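Local atomic coordinates of uncharacterized conserved protein YndB, AHSA1/START domain (PDB entry 6V04), a protein that is of unknown function but, as a START/Bet v1-like protein, probably takes part in biosynthesis of the enediyne dynemicin, perhaps as a cyclase/aromatase. Residues Q39-L44 against V56-G61. Sequence-based numbering, arbitrary orientation.
Sequences QWFGHL and VDFGDG
His43 and Asp57 form the hydrogen-bonded antiparallel pair that joins strand 43-44, at the edge of the first Bet v1-like sheet, to its hairpin partner 53-57. His43 N gives a nearly straight bond to Asp57 O (2.9 Å, 171°), and Asp57 N returns a more bent one (153°) to His43 O, which Val56 CA also approaches at 3.3 Å as a CA-H...O contact. Both polar side chains suit their shared, more solvent-accessible face; those of Leu44 and Val56 pack on the buried one, where Leu44 CD2 meets Val56 CB. Val56 CG2, anti to its own backbone N, reaches Phe41 CE2 at 3.8 Å. Gly42 suits the tight passage from helix to strand, since a CB would clash with this methyl. The aromatic contact is T-shaped: Phe58 sets its edge over the centre of one Phe41 face, the planes at 90°, while Trp94 and Phe129 also pack edge-to-face with Phe41. Replacing Phe58 with alanine would probably open a gap over that face and leave Phe41 freer to shift. The same Phe58 edge meets Phe41 O in the ring plane, CD1 lying 3.3 Å from it. At the strand's end Asp57 also supplies the carboxylate of an Asx turn, its OD1 accepting from Gly59 N at 2.8 Å.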
ATOM      1  N   GLN A  39      13.359 -10.297  -7.219  1.00 26.69           N
ATOM      2  CA  GLN A  39      12.753 -11.303  -8.082  1.00 26.46           C
ATOM      3  C   GLN A  39      11.392 -11.766  -7.591  1.00 25.91           C
ATOM      4  O   GLN A  39      10.653 -12.378  -8.365  1.00 28.46           O
ATOM      5  CB  GLN A  39      13.678 -12.515  -8.223  1.00 31.51           C
ATOM      6  CG  GLN A  39      15.082 -12.173  -8.693  1.00 34.74           C
ATOM      7  CD  GLN A  39      15.089 -11.424  -9.992  1.00 49.09           C
ATOM      8  OE1 GLN A  39      15.690 -10.352 -10.106  1.00 57.05           O
ATOM      9  NE2 GLN A  39      14.421 -11.981 -10.990  1.00 36.20           N
ATOM     10  N   TRP A  40      11.040 -11.513  -6.314  1.00 25.77           N
ATOM     11  CA  TRP A  40       9.754 -11.958  -5.785  1.00 24.83           C
ATOM     12  C   TRP A  40       9.021 -10.917  -4.955  1.00 25.10           C
ATOM     13  O   TRP A  40       7.788 -10.984  -4.883  1.00 25.32           O
ATOM     14  CB  TRP A  40       9.944 -13.238  -4.935  1.00 27.04           C
ATOM     15  CG  TRP A  40      10.773 -13.015  -3.703  1.00 26.86           C
ATOM     16  CD1 TRP A  40      12.137 -13.037  -3.622  1.00 31.29           C
ATOM     17  CD2 TRP A  40      10.296 -12.711  -2.387  1.00 29.30           C
ATOM     18  NE1 TRP A  40      12.535 -12.768  -2.334  1.00 29.91           N
ATOM     19  CE2 TRP A  40      11.425 -12.556  -1.560  1.00 27.10           C
ATOM     20  CE3 TRP A  40       9.027 -12.552  -1.827  1.00 24.90           C
ATOM     21  CZ2 TRP A  40      11.316 -12.263  -0.192  1.00 25.91           C
ATOM     22  CZ3 TRP A  40       8.927 -12.256  -0.460  1.00 26.12           C
ATOM     23  CH2 TRP A  40      10.064 -12.095   0.321  1.00 26.02           C
ATOM     24  N   PHE A  41       9.712  -9.961  -4.327  1.00 24.82           N
ATOM     25  CA  PHE A  41       9.102  -9.036  -3.378  1.00 23.62           C
ATOM     26  C   PHE A  41       9.034  -7.622  -3.942  1.00 25.12           C
ATOM     27  O   PHE A  41       7.942  -7.111  -4.202  1.00 25.73           O
ATOM     28  CB  PHE A  41       9.890  -9.072  -2.063  1.00 23.33           C
ATOM     29  CG  PHE A  41       9.299  -8.219  -0.963  1.00 24.79           C
ATOM     30  CD1 PHE A  41       8.016  -8.441  -0.514  1.00 26.95           C
ATOM     31  CD2 PHE A  41      10.062  -7.233  -0.346  1.00 25.29           C
ATOM     32  CE1 PHE A  41       7.481  -7.666   0.520  1.00 28.37           C
ATOM     33  CE2 PHE A  41       9.535  -6.462   0.684  1.00 26.70           C
ATOM     34  CZ  PHE A  41       8.245  -6.670   1.099  1.00 26.56           C
ATOM     35  N   GLY A  42      10.171  -6.964  -4.104  1.00 24.31           N
ATOM     36  CA  GLY A  42      10.196  -5.578  -4.530  1.00 26.08           C
ATOM     37  C   GLY A  42      11.629  -5.114  -4.588  1.00 25.18           C
ATOM     38  O   GLY A  42      12.563  -5.866  -4.297  1.00 26.36           O
ATOM     39  N   HIS A  43      11.796  -3.853  -4.962  1.00 23.60           N
ATOM     40  CA  HIS A  43      13.113  -3.269  -5.154  1.00 23.16           C
ATOM     41  C   HIS A  43      13.548  -2.528  -3.894  1.00 25.68           C
ATOM     42  O   HIS A  43      12.938  -1.521  -3.523  1.00 24.08           O
ATOM     43  CB  HIS A  43      13.108  -2.313  -6.344  1.00 24.87           C
ATOM     44  CG  HIS A  43      14.394  -1.570  -6.508  1.00 30.47           C
ATOM     45  ND1 HIS A  43      15.480  -2.106  -7.163  1.00 39.06           N
ATOM     46  CD2 HIS A  43      14.784  -0.355  -6.056  1.00 35.12           C
ATOM     47  CE1 HIS A  43      16.481  -1.245  -7.123  1.00 41.89           C
ATOM     48  NE2 HIS A  43      16.086  -0.174  -6.459  1.00 35.93           N
ATOM     49  N   LEU A  44      14.615  -3.012  -3.260  1.00 26.45           N
ATOM     50  CA  LEU A  44      15.202  -2.363  -2.097  1.00 27.45           C
ATOM     51  C   LEU A  44      16.185  -1.286  -2.529  1.00 28.08           C
ATOM     52  O   LEU A  44      17.051  -1.540  -3.370  1.00 30.94           O
ATOM     53  CB  LEU A  44      15.940  -3.381  -1.226  1.00 28.98           C
ATOM     54  CG  LEU A  44      15.099  -4.360  -0.421  1.00 27.64           C
ATOM     55  CD1 LEU A  44      15.954  -5.471   0.170  1.00 29.77           C
ATOM     56  CD2 LEU A  44      14.395  -3.594   0.670  1.00 27.93           C
ATOM     57  N   VAL A  56      11.479  -0.007   0.144  1.00 22.74           N
ATOM     58  CA  VAL A  56      11.125  -1.014  -0.849  1.00 23.53           C
ATOM     59  C   VAL A  56      10.052  -0.434  -1.752  1.00 23.15           C
ATOM     60  O   VAL A  56       9.100   0.197  -1.283  1.00 22.41           O
ATOM     61  CB  VAL A  56      10.673  -2.345  -0.220  1.00 24.01           C
ATOM     62  CG1 VAL A  56       9.374  -2.187   0.560  1.00 24.31           C
ATOM     63  CG2 VAL A  56      10.527  -3.395  -1.310  1.00 26.52           C
ATOM     64  N   ASP A  57      10.246  -0.601  -3.055  1.00 23.39           N
ATOM     65  CA  ASP A  57       9.392  -0.018  -4.077  1.00 24.53           C
ATOM     66  C   ASP A  57       8.874  -1.147  -4.953  1.00 23.40           C
ATOM     67  O   ASP A  57       9.657  -2.007  -5.369  1.00 26.29           O
ATOM     68  CB  ASP A  57      10.197   0.991  -4.897  1.00 26.69           C
ATOM     69  CG  ASP A  57       9.338   1.847  -5.769  1.00 39.47           C
ATOM     70  OD1 ASP A  57       8.686   1.289  -6.671  1.00 42.16           O
ATOM     71  OD2 ASP A  57       9.314   3.073  -5.535  1.00 48.47           O
ATOM     72  N   PHE A  58       7.567  -1.162  -5.220  1.00 22.18           N
ATOM     73  CA  PHE A  58       6.971  -2.254  -5.976  1.00 20.74           C
ATOM     74  C   PHE A  58       6.836  -1.945  -7.460  1.00 23.80           C
ATOM     75  O   PHE A  58       6.440  -2.830  -8.221  1.00 26.38           O
ATOM     76  CB  PHE A  58       5.634  -2.636  -5.356  1.00 22.96           C
ATOM     77  CG  PHE A  58       5.777  -3.063  -3.929  1.00 23.05           C
ATOM     78  CD1 PHE A  58       6.396  -4.258  -3.624  1.00 25.37           C
ATOM     79  CD2 PHE A  58       5.387  -2.229  -2.908  1.00 22.50           C
ATOM     80  CE1 PHE A  58       6.578  -4.641  -2.315  1.00 23.61           C
ATOM     81  CE2 PHE A  58       5.554  -2.616  -1.583  1.00 24.17           C
ATOM     82  CZ  PHE A  58       6.168  -3.816  -1.295  1.00 23.16           C
ATOM     83  N   GLY A  59       7.196  -0.743  -7.888  1.00 22.40           N
ATOM     84  CA  GLY A  59       7.254  -0.421  -9.294  1.00 24.49           C
ATOM     85  C   GLY A  59       5.963   0.091  -9.877  1.00 24.24           C
ATOM     86  O   GLY A  59       5.909   0.350 -11.103  1.00 23.89           O
ATOM     87  N   ASP A  60       4.942   0.276  -9.045  1.00 22.39           N
ATOM     88  CA  ASP A  60       3.605   0.660  -9.474  1.00 22.56           C
ATOM     89  C   ASP A  60       3.083   1.880  -8.732  1.00 19.98           C
ATOM     90  O   ASP A  60       1.884   2.172  -8.812  1.00 21.63           O
ATOM     91  CB  ASP A  60       2.623  -0.515  -9.307  1.00 22.25           C
ATOM     92  CG  ASP A  60       2.476  -0.961  -7.876  1.00 21.87           C
ATOM     93  OD1 ASP A  60       3.146  -0.373  -7.013  1.00 21.67           O
ATOM     94  OD2 ASP A  60       1.687  -1.896  -7.658  1.00 23.34           O
ATOM     95  N   GLY A  61       3.938   2.601  -8.014  1.00 20.97           N
ATOM     96  CA  GLY A  61       3.526   3.692  -7.161  1.00 22.15           C
ATOM     97  C   GLY A  61       3.560   3.349  -5.688  1.00 24.18           C
ATOM     98  O   GLY A  61       3.669   4.261  -4.863  1.00 23.45           O
TER